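Local coordinates for aldehyde dehydrogenase family protein (Pseudomonas syringae pv. tomato, PDB 5IUV) that probably oxidises indole-3-acetaldehyde to the auxin indole-3-acetic acid with NAD+ as an aldehyde dehydrogenase, contributing to virulence, at residues A[165-170]-A[298-303]; A[342-347]-A[381-386]; A[119-124]-A[169-174]. All coordinates share one frame; numbering follows the deposited sequence.

Contact 1 is the hub of the three: its centre is about 13 Å from that of contact 2 and about 10 Å from that of contact 3, while contacts 2 and 3 have centres about 20 Å apart and do not touch. Along the chain, helix 113-134 comes first, then the loop from strand 149-164 into helix 170-183, which contacts 1 and 3 share through Phe169 and Pro170. Residues 298-303, 342-347 and 381-386 follow. Contact 1 joins this loop, beside the NAD-bearing sheet, to one leading to strand 307-311 of the second sheet. Contact 3 packs helix 170-183 against helix 113-134; contact 2 meets contact 1 through Gly342 N to Gln298 OE1 and Val345 N to Glu300 OE2.

Contact 1. Residues A[165-170]-A[298-303]; sequences VPWNFP and QGEVCT. With NAD (nicotinamide-adenine-dinucleotide), chain C.
The six-membered end of the Trp167 indole meets the Glu300 carboxylate at its rim, with Trp167 CH2 3.3 Å from Glu300 OE2. Glu300 CD lies in the indole plane at the ring edge and the two flat groups are turned 72° apart, which makes this an edge contact with the C-H rim. Gln298 NE2 reaches Glu300 OE1 at 3.2 Å from above the carboxylate plane, while Val345 N bonds OE2. At its other end the indole donates a weak hydrogen bond, Trp167 NE1 to NAD O1N at 3.0 Å, bringing the ring edge to the pyrophosphate. The side chain of Asn168 has CG between its backbone N and carbonyl carbon (chi1 66°), a setting that carries the amide to the opposing loop. Asn168 ND2 donates to Glu300 O at 3.0 Å, nearly straight at 161°, with the acceptor in the amide plane but the donor above the carbonyl plane. A water is held by Asn168 ND2 at 3.3 Å and by Cys302 N at 3.0 Å. Phe169 adds apolar contact, CZ meeting Val301 CG2 at the ring edge. Cys302 SG stands 3.4 Å from NAD C4N, the hydride-accepting carbon. This geometry is consistent with Cys302 being the family's nucleophilic cysteine, and with Asn168 ND2 and Cys302 N forming the oxyanion hole that would stabilise a substrate oxygen near the water's position.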
loop_
_atom_site.group_PDB
_atom_site.type_symbol
_atom_site.label_atom_id
_atom_site.label_comp_id
_atom_site.label_asym_id
_atom_site.label_seq_id
_atom_site.Cartn_x
_atom_site.Cartn_y
_atom_site.Cartn_z
ATOM N N VAL A 165 8.608 -6.251 -29.333
ATOM C CA VAL A 165 9.435 -5.090 -29.005
ATOM C C VAL A 165 10.082 -4.467 -30.252
ATOM O O VAL A 165 10.181 -5.121 -31.293
ATOM C CB VAL A 165 10.519 -5.479 -27.971
ATOM C CG1 VAL A 165 9.858 -5.890 -26.649
ATOM C CG2 VAL A 165 11.406 -6.595 -28.506
ATOM N N PRO A 166 10.498 -3.189 -30.156
ATOM C CA PRO A 166 11.028 -2.467 -31.312
ATOM C C PRO A 166 12.548 -2.496 -31.395
ATOM O O PRO A 166 13.206 -3.195 -30.620
ATOM C CB PRO A 166 10.540 -1.042 -31.063
ATOM C CG PRO A 166 10.677 -0.911 -29.573
ATOM C CD PRO A 166 10.345 -2.286 -28.998
ATOM N N TRP A 167 13.096 -1.706 -32.310
ATOM C CA TRP A 167 14.521 -1.776 -32.622
ATOM C C TRP A 167 15.370 -0.655 -32.019
ATOM O O TRP A 167 16.593 -0.693 -32.132
ATOM C CB TRP A 167 14.711 -1.785 -34.144
ATOM C CG TRP A 167 13.992 -0.655 -34.832
ATOM C CD1 TRP A 167 12.785 -0.718 -35.468
ATOM C CD2 TRP A 167 14.425 0.709 -34.932
ATOM N NE1 TRP A 167 12.448 0.517 -35.970
ATOM C CE2 TRP A 167 13.434 1.412 -35.649
ATOM C CE3 TRP A 167 15.554 1.402 -34.486
ATOM C CZ2 TRP A 167 13.537 2.770 -35.929
ATOM C CZ3 TRP A 167 15.652 2.756 -34.758
ATOM C CH2 TRP A 167 14.652 3.424 -35.481
ATOM N N ASN A 168 14.755 0.343 -31.381
ATOM C CA ASN A 168 15.536 1.519 -30.988
ATOM C C ASN A 168 16.315 1.308 -29.688
ATOM O O ASN A 168 17.400 1.868 -29.519
ATOM C CB ASN A 168 14.649 2.760 -30.882
ATOM C CG ASN A 168 13.627 2.663 -29.768
ATOM O OD1 ASN A 168 13.054 1.600 -29.520
ATOM N ND2 ASN A 168 13.392 3.781 -29.088
ATOM N N PHE A 169 15.762 0.508 -28.781
ATOM C CA PHE A 169 16.496 0.012 -27.616
ATOM C C PHE A 169 16.229 -1.486 -27.472
ATOM O O PHE A 169 15.506 -1.891 -26.562
ATOM C CB PHE A 169 16.081 0.725 -26.325
ATOM C CG PHE A 169 16.390 2.193 -26.293
ATOM C CD1 PHE A 169 17.618 2.649 -25.842
ATOM C CD2 PHE A 169 15.432 3.125 -26.663
ATOM C CE1 PHE A 169 17.898 4.007 -25.799
ATOM C CE2 PHE A 169 15.703 4.482 -26.613
ATOM C CZ PHE A 169 16.937 4.923 -26.179
ATOM N N PRO A 170 16.811 -2.309 -28.361
ATOM C CA PRO A 170 16.412 -3.720 -28.489
ATOM C C PRO A 170 16.502 -4.505 -27.183
ATOM O O PRO A 170 15.510 -5.095 -26.746
ATOM C CB PRO A 170 17.408 -4.281 -29.518
ATOM C CG PRO A 170 17.872 -3.096 -30.284
ATOM C CD PRO A 170 17.884 -1.950 -29.307
ATOM N N GLN A 298 20.142 9.238 -31.915
ATOM C CA GLN A 298 19.722 9.656 -33.255
ATOM C C GLN A 298 18.277 10.151 -33.297
ATOM O O GLN A 298 17.655 10.169 -34.360
ATOM C CB GLN A 298 19.904 8.504 -34.257
ATOM C CG GLN A 298 21.339 7.978 -34.372
ATOM C CD GLN A 298 21.742 7.070 -33.210
ATOM O OE1 GLN A 298 22.779 7.277 -32.578
ATOM N NE2 GLN A 298 20.916 6.064 -32.926
ATOM N N GLY A 299 17.743 10.547 -32.145
ATOM C CA GLY A 299 16.365 11.000 -32.069
ATOM C C GLY A 299 15.380 9.849 -32.157
ATOM O O GLY A 299 14.166 10.053 -32.243
ATOM N N GLU A 300 15.911 8.629 -32.133
ATOM C CA GLU A 300 15.091 7.431 -32.220
ATOM C C GLU A 300 14.692 7.022 -30.816
ATOM O O GLU A 300 15.063 5.954 -30.327
ATOM C CB GLU A 300 15.847 6.311 -32.946
ATOM C CG GLU A 300 16.278 6.716 -34.355
ATOM C CD GLU A 300 17.273 5.752 -34.983
ATOM O OE1 GLU A 300 18.167 5.258 -34.259
ATOM O OE2 GLU A 300 17.164 5.501 -36.205
ATOM N N VAL A 301 13.953 7.913 -30.167
ATOM C CA VAL A 301 13.536 7.748 -28.785
ATOM C C VAL A 301 12.067 8.132 -28.692
ATOM O O VAL A 301 11.660 9.183 -29.198
ATOM C CB VAL A 301 14.385 8.618 -27.822
ATOM C CG1 VAL A 301 13.944 8.423 -26.374
ATOM C CG2 VAL A 301 15.875 8.309 -27.980
ATOM N N CYS A 302 11.268 7.275 -28.068
ATOM C CA CYS A 302 9.840 7.527 -27.943
ATOM C C CYS A 302 9.555 8.847 -27.233
ATOM O O CYS A 302 8.652 9.601 -27.621
ATOM C CB CYS A 302 9.175 6.384 -27.196
ATOM S SG CYS A 302 9.828 6.083 -25.524
ATOM N N THR A 303 10.342 9.128 -26.199
ATOM C CA THR A 303 10.205 10.371 -25.449
ATOM C C THR A 303 11.143 11.485 -25.899
ATOM O O THR A 303 11.447 12.378 -25.112
ATOM C CB THR A 303 10.452 10.139 -23.959
ATOM O OG1 THR A 303 11.718 9.491 -23.784
ATOM C CG2 THR A 303 9.366 9.265 -23.390
HETATM P PA NAD C . 6.517 -0.986 -35.272
HETATM O O1A NAD C . 5.167 -0.603 -34.797
HETATM O O2A NAD C . 6.679 -0.945 -36.778
HETATM O O5B NAD C . 6.890 -2.428 -34.749
HETATM C C5B NAD C . 7.222 -2.765 -33.386
HETATM C C4B NAD C . 7.267 -4.270 -33.301
HETATM O O4B NAD C . 6.000 -4.804 -33.745
HETATM C C3B NAD C . 8.339 -4.994 -34.122
HETATM O O3B NAD C . 8.833 -6.130 -33.421
HETATM C C2B NAD C . 7.575 -5.421 -35.378
HETATM O O2B NAD C . 8.169 -6.548 -36.017
HETATM C C1B NAD C . 6.208 -5.740 -34.781
HETATM N N9A NAD C . 5.066 -5.686 -35.689
HETATM C C8A NAD C . 4.948 -4.969 -36.850
HETATM N N7A NAD C . 3.836 -5.191 -37.509
HETATM C C5A NAD C . 3.159 -6.106 -36.709
HETATM C C6A NAD C . 1.888 -6.707 -36.823
HETATM N N6A NAD C . 1.068 -6.528 -37.865
HETATM N N1A NAD C . 1.493 -7.529 -35.822
HETATM C C2A NAD C . 2.325 -7.746 -34.798
HETATM N N3A NAD C . 3.548 -7.249 -34.591
HETATM C C4A NAD C . 3.907 -6.419 -35.587
HETATM O O3 NAD C . 7.601 0.004 -34.623
HETATM P PN NAD C . 9.190 0.167 -34.773
HETATM O O1N NAD C . 9.423 0.844 -36.071
HETATM O O2N NAD C . 9.835 -1.142 -34.519
HETATM O O5D NAD C . 9.564 1.105 -33.534
HETATM C C5D NAD C . 9.407 2.540 -33.578
HETATM C C4D NAD C . 8.179 2.902 -32.779
HETATM O O4D NAD C . 8.340 2.445 -31.417
HETATM C C3D NAD C . 7.901 4.395 -32.662
HETATM O O3D NAD C . 6.523 4.654 -32.907
HETATM C C2D NAD C . 8.301 4.682 -31.210
HETATM O O2D NAD C . 7.640 5.776 -30.580
HETATM C C1D NAD C . 7.889 3.376 -30.494
HETATM N N1N NAD C . 8.647 3.222 -29.181
HETATM C C2N NAD C . 7.855 3.337 -28.012
HETATM C C3N NAD C . 8.438 3.153 -26.768
HETATM C C7N NAD C . 7.672 3.333 -25.481
HETATM O O7N NAD C . 6.530 3.840 -25.504
HETATM N N7N NAD C . 8.289 3.048 -24.361
HETATM C C4N NAD C . 9.805 2.878 -26.701
HETATM C C5N NAD C . 10.569 2.801 -27.861
HETATM C C6N NAD C . 9.967 2.973 -29.097
HETATM O O HOH W 1 12.070 4.950 -26.340
#

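Contact 2. Residues A[342-347]-A[381-386]; sequences GALVDT and TYVEPT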
loop_
_atom_site.group_PDB
_atom_site.type_symbol
_atom_site.label_atom_id
_atom_site.label_comp_id
_atom_site.label_asym_id
_atom_site.label_seq_id
_atom_site.Cartn_x
_atom_site.Cartn_y
_atom_site.Cartn_z
ATOM N N GLY A 342 25.001 8.070 -33.688
ATOM C CA GLY A 342 25.307 6.959 -34.573
ATOM C C GLY A 342 24.565 6.993 -35.893
ATOM O O GLY A 342 24.147 8.054 -36.362
ATOM N N ALA A 343 24.407 5.820 -36.496
ATOM C CA ALA A 343 23.650 5.688 -37.736
ATOM C C ALA A 343 22.164 5.538 -37.436
ATOM O O ALA A 343 21.790 5.102 -36.347
ATOM C CB ALA A 343 24.152 4.493 -38.539
ATOM N N LEU A 344 21.319 5.914 -38.391
ATOM C CA LEU A 344 19.902 5.561 -38.321
ATOM C C LEU A 344 19.767 4.088 -38.689
ATOM O O LEU A 344 20.601 3.553 -39.413
ATOM C CB LEU A 344 19.058 6.428 -39.254
ATOM C CG LEU A 344 19.028 7.924 -38.952
ATOM C CD1 LEU A 344 18.226 8.650 -40.019
ATOM C CD2 LEU A 344 18.434 8.174 -37.586
ATOM N N VAL A 345 18.708 3.445 -38.213
ATOM C CA VAL A 345 18.641 1.985 -38.230
ATOM C C VAL A 345 18.714 1.371 -39.636
ATOM O O VAL A 345 19.277 0.285 -39.802
ATOM C CB VAL A 345 17.363 1.489 -37.516
ATOM C CG1 VAL A 345 16.110 1.815 -38.334
ATOM C CG2 VAL A 345 17.461 -0.009 -37.216
ATOM N N ASP A 346 18.168 2.057 -40.641
ATOM C CA ASP A 346 18.258 1.585 -42.023
ATOM C C ASP A 346 17.863 2.660 -43.036
ATOM O O ASP A 346 17.489 3.774 -42.663
ATOM C CB ASP A 346 17.399 0.326 -42.239
ATOM C CG ASP A 346 15.911 0.548 -41.948
ATOM O OD1 ASP A 346 15.448 1.706 -41.863
ATOM O OD2 ASP A 346 15.190 -0.463 -41.824
ATOM N N THR A 347 17.937 2.305 -44.317
ATOM C CA THR A 347 17.636 3.227 -45.407
ATOM C C THR A 347 16.181 3.695 -45.369
ATOM O O THR A 347 15.885 4.863 -45.634
ATOM C CB THR A 347 17.930 2.576 -46.779
ATOM O OG1 THR A 347 19.319 2.228 -46.856
ATOM C CG2 THR A 347 17.587 3.527 -47.912
ATOM N N THR A 381 23.954 4.859 -43.058
ATOM C CA THR A 381 22.884 5.851 -43.089
ATOM C C THR A 381 22.983 6.831 -41.916
ATOM O O THR A 381 22.726 6.463 -40.769
ATOM C CB THR A 381 21.495 5.169 -43.071
ATOM O OG1 THR A 381 21.478 4.148 -42.066
ATOM C CG2 THR A 381 21.198 4.530 -44.418
ATOM N N TYR A 382 23.351 8.075 -42.217
ATOM C CA TYR A 382 23.553 9.101 -41.197
ATOM C C TYR A 382 22.856 10.414 -41.562
ATOM O O TYR A 382 22.884 10.837 -42.720
ATOM C CB TYR A 382 25.047 9.369 -40.988
ATOM C CG TYR A 382 25.868 8.148 -40.639
ATOM C CD1 TYR A 382 26.397 7.336 -41.634
ATOM C CD2 TYR A 382 26.125 7.814 -39.315
ATOM C CE1 TYR A 382 27.154 6.221 -41.320
ATOM C CE2 TYR A 382 26.880 6.702 -38.991
ATOM C CZ TYR A 382 27.392 5.911 -39.997
ATOM O OH TYR A 382 28.142 4.803 -39.680
ATOM N N VAL A 383 22.254 11.064 -40.568
ATOM C CA VAL A 383 21.597 12.357 -40.767
ATOM C C VAL A 383 22.024 13.352 -39.683
ATOM O O VAL A 383 22.133 12.994 -38.511
ATOM C CB VAL A 383 20.052 12.218 -40.763
ATOM C CG1 VAL A 383 19.375 13.585 -40.815
ATOM C CG2 VAL A 383 19.587 11.361 -41.927
ATOM N N GLU A 384 22.278 14.595 -40.083
ATOM C CA GLU A 384 22.594 15.660 -39.135
ATOM C C GLU A 384 21.438 15.928 -38.189
ATOM O O GLU A 384 20.286 15.962 -38.621
ATOM C CB GLU A 384 22.927 16.958 -39.867
ATOM C CG GLU A 384 24.111 16.891 -40.797
ATOM C CD GLU A 384 24.207 18.129 -41.667
ATOM O OE1 GLU A 384 23.144 18.685 -42.025
ATOM O OE2 GLU A 384 25.337 18.549 -41.987
ATOM N N PRO A 385 21.738 16.119 -36.893
ATOM C CA PRO A 385 20.729 16.678 -35.990
ATOM C C PRO A 385 20.215 17.998 -36.553
ATOM O O PRO A 385 21.020 18.837 -36.965
ATOM C CB PRO A 385 21.498 16.876 -34.683
ATOM C CG PRO A 385 22.551 15.800 -34.725
ATOM C CD PRO A 385 22.961 15.722 -36.175
ATOM N N THR A 386 18.897 18.165 -36.585
ATOM C CA THR A 386 18.261 19.224 -37.369
ATOM C C THR A 386 17.270 20.027 -36.531
ATOM O O THR A 386 16.571 19.469 -35.687
ATOM C CB THR A 386 17.546 18.613 -38.598
ATOM O OG1 THR A 386 18.512 17.947 -39.423
ATOM C CG2 THR A 386 16.821 19.673 -39.420
HETATM O O HOH W 2 22.571 9.739 -37.845
#
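Two hydrogen bonds run in opposite senses between Leu344 and Thr381. The first, Leu344 N to Thr381 O, spans 2.8 Å with an N-H...O angle of 147° and meets the acceptor nearly along the C=O axis. In the second, Thr381 OG1 donates to Leu344 O at 2.9 Å from above the carbonyl plane. Thr381 holds OG1 between its own backbone N and carbonyl carbon (chi1 46°), turning the hydroxyl to the loop while the methyl CG2 lies against Thr347. Both backbone polar groups of Leu344 are thereby engaged by one residue. A water extends the pairing, donating to Gly342 O at 2.7 Å and accepting from Val383 N at 3.0 Å, so it bridges the two segments. Beyond these bonds, Ala343 CB sits over one face of the Tyr382 ring, 4.0 Å from the ring centroid and 28° off the normal, a CH-pi contact. Tyr382 OH is hydrogen-bonded to Val43 O. Leu344 CD1 packs on Val383 CG2 at 3.6 Å, the two branches slanting past each other. Asp346 N-caps helix 347-362 through OD1 to Gln349 N, and Met350 of that helix touches Leu344, Thr381 and Val383. The loop 342-347, which leads into helix 347-362, thus lies against the start of strand 382-389, whose Tyr382 pairs by backbone with Ile374 of strand 373-374.

Contact 3. Residues A[119-124]-A[169-174]; sequences VDIPGG and FPLMMA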
loop_
_atom_site.group_PDB
_atom_site.type_symbol
_atom_site.label_atom_id
_atom_site.label_comp_id
_atom_site.label_asym_id
_atom_site.label_seq_id
_atom_site.Cartn_x
_atom_site.Cartn_y
_atom_site.Cartn_z
ATOM N N VAL A 119 24.637 2.697 -21.572
ATOM C CA VAL A 119 23.225 2.912 -21.274
ATOM C C VAL A 119 22.394 1.645 -21.448
ATOM O O VAL A 119 21.703 1.222 -20.517
ATOM C CB VAL A 119 22.633 4.040 -22.154
ATOM C CG1 VAL A 119 21.135 4.199 -21.898
ATOM C CG2 VAL A 119 23.358 5.349 -21.886
ATOM N N ASP A 120 22.472 1.033 -22.625
ATOM C CA ASP A 120 21.587 -0.082 -22.966
ATOM C C ASP A 120 21.796 -1.350 -22.145
ATOM O O ASP A 120 20.852 -1.850 -21.527
ATOM C CB ASP A 120 21.726 -0.420 -24.446
ATOM C CG ASP A 120 21.225 0.690 -25.336
ATOM O OD1 ASP A 120 21.860 1.767 -25.341
ATOM O OD2 ASP A 120 20.196 0.480 -26.025
ATOM N N ILE A 121 23.013 -1.883 -22.149
ATOM C CA ILE A 121 23.270 -3.111 -21.407
ATOM C C ILE A 121 23.027 -2.910 -19.897
ATOM O O ILE A 121 22.275 -3.676 -19.305
ATOM C CB ILE A 121 24.708 -3.657 -21.644
ATOM C CG1 ILE A 121 25.018 -3.809 -23.139
ATOM C CG2 ILE A 121 24.924 -4.953 -20.871
ATOM C CD1 ILE A 121 23.952 -4.441 -23.968
ATOM N N PRO A 122 23.639 -1.879 -19.269
ATOM C CA PRO A 122 23.342 -1.677 -17.843
ATOM C C PRO A 122 21.864 -1.417 -17.554
ATOM O O PRO A 122 21.375 -1.804 -16.490
ATOM C CB PRO A 122 24.175 -0.442 -17.482
ATOM C CG PRO A 122 25.280 -0.434 -18.458
ATOM C CD PRO A 122 24.665 -0.926 -19.734
ATOM N N GLY A 123 21.174 -0.760 -18.485
ATOM C CA GLY A 123 19.759 -0.469 -18.326
ATOM C C GLY A 123 18.907 -1.723 -18.392
ATOM O O GLY A 123 17.947 -1.871 -17.630
ATOM N N GLY A 124 19.257 -2.627 -19.305
ATOM C CA GLY A 124 18.571 -3.902 -19.426
ATOM C C GLY A 124 18.792 -4.770 -18.199
ATOM O O GLY A 124 17.847 -5.341 -17.646
ATOM N N PHE A 169 15.762 0.508 -28.781
ATOM C CA PHE A 169 16.496 0.012 -27.616
ATOM C C PHE A 169 16.229 -1.486 -27.472
ATOM O O PHE A 169 15.506 -1.891 -26.562
ATOM C CB PHE A 169 16.081 0.725 -26.325
ATOM C CG PHE A 169 16.390 2.193 -26.293
ATOM C CD1 PHE A 169 17.618 2.649 -25.842
ATOM C CD2 PHE A 169 15.432 3.125 -26.663
ATOM C CE1 PHE A 169 17.898 4.007 -25.799
ATOM C CE2 PHE A 169 15.703 4.482 -26.613
ATOM C CZ PHE A 169 16.937 4.923 -26.179
ATOM N N PRO A 170 16.811 -2.309 -28.361
ATOM C CA PRO A 170 16.412 -3.720 -28.489
ATOM C C PRO A 170 16.502 -4.505 -27.183
ATOM O O PRO A 170 15.510 -5.095 -26.746
ATOM C CB PRO A 170 17.408 -4.281 -29.518
ATOM C CG PRO A 170 17.872 -3.096 -30.284
ATOM C CD PRO A 170 17.884 -1.950 -29.307
ATOM N N LEU A 171 17.674 -4.512 -26.560
ATOM C CA LEU A 171 17.831 -5.283 -25.329
ATOM C C LEU A 171 17.098 -4.634 -24.158
ATOM O O LEU A 171 16.429 -5.320 -23.380
ATOM C CB LEU A 171 19.311 -5.469 -24.984
ATOM C CG LEU A 171 19.561 -6.260 -23.692
ATOM C CD1 LEU A 171 18.937 -7.644 -23.783
ATOM C CD2 LEU A 171 21.044 -6.377 -23.400
ATOM N N MET A 172 17.218 -3.318 -24.023
ATOM C CA MET A 172 16.618 -2.653 -22.877
ATOM C C MET A 172 15.095 -2.782 -22.873
ATOM O O MET A 172 14.515 -3.079 -21.833
ATOM C CB MET A 172 17.006 -1.177 -22.818
ATOM C CG MET A 172 16.671 -0.558 -21.469
ATOM S SD MET A 172 16.954 1.218 -21.345
ATOM C CE MET A 172 18.497 1.398 -22.215
ATOM N N MET A 173 14.455 -2.559 -24.021
ATOM C CA MET A 173 12.997 -2.711 -24.124
ATOM C C MET A 173 12.562 -4.146 -23.880
ATOM O O MET A 173 11.521 -4.383 -23.264
ATOM C CB MET A 173 12.473 -2.260 -25.495
ATOM C CG MET A 173 12.535 -0.764 -25.759
ATOM S SD MET A 173 11.597 0.225 -24.577
ATOM C CE MET A 173 12.927 0.874 -23.562
ATOM N N ALA A 174 13.336 -5.107 -24.380
ATOM C CA ALA A 174 13.046 -6.508 -24.099
ATOM C C ALA A 174 13.067 -6.740 -22.589
ATOM O O ALA A 174 12.179 -7.390 -22.045
ATOM C CB ALA A 174 14.044 -7.437 -24.806
HETATM O O HOH W 3 18.898 -1.688 -25.794
#
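The carboxylate of Asp120 comes to the edge of the Phe169 ring, with Asp120 OD2 near the ring plane, 3.4 Å from Phe169 CD1, and the two planes only 25° apart. The same OD2 takes a salt bridge from Lys111 and a hydrogen bond from a water, which in turn accepts from Met172 N at 2.9 Å. The carboxylate thus links the two helices through the water close to the N-terminus of helix 170-183, where Phe169 is the N-cap residue. These helices, 113-134 and 170-183, run nearly parallel: the short segments' axes differ by 17° and approach to 8.0 Å. Such closeness fits the paired glycines, Gly123 and Gly124, which face the neighbouring helix; Gly124 CA and Met172 CA are 4.2 Å apart. Met172 is a knob in the hole formed by Val119, Asp120, Gly123 and Gly124. With the side chain extended as far as SD and bent at chi3 (-41°), Met172 CE lies 3.5 Å from Asp120 CA and 3.6 Å from Val119 O, while Met172 CG rests 4.0 Å from Gly124 N. Flanking the knob, Ile121 CD1 meets Leu171 CD2 at 3.5 Å, and Ile121 also packs on Leu101 and Ala102 of helix 98-109.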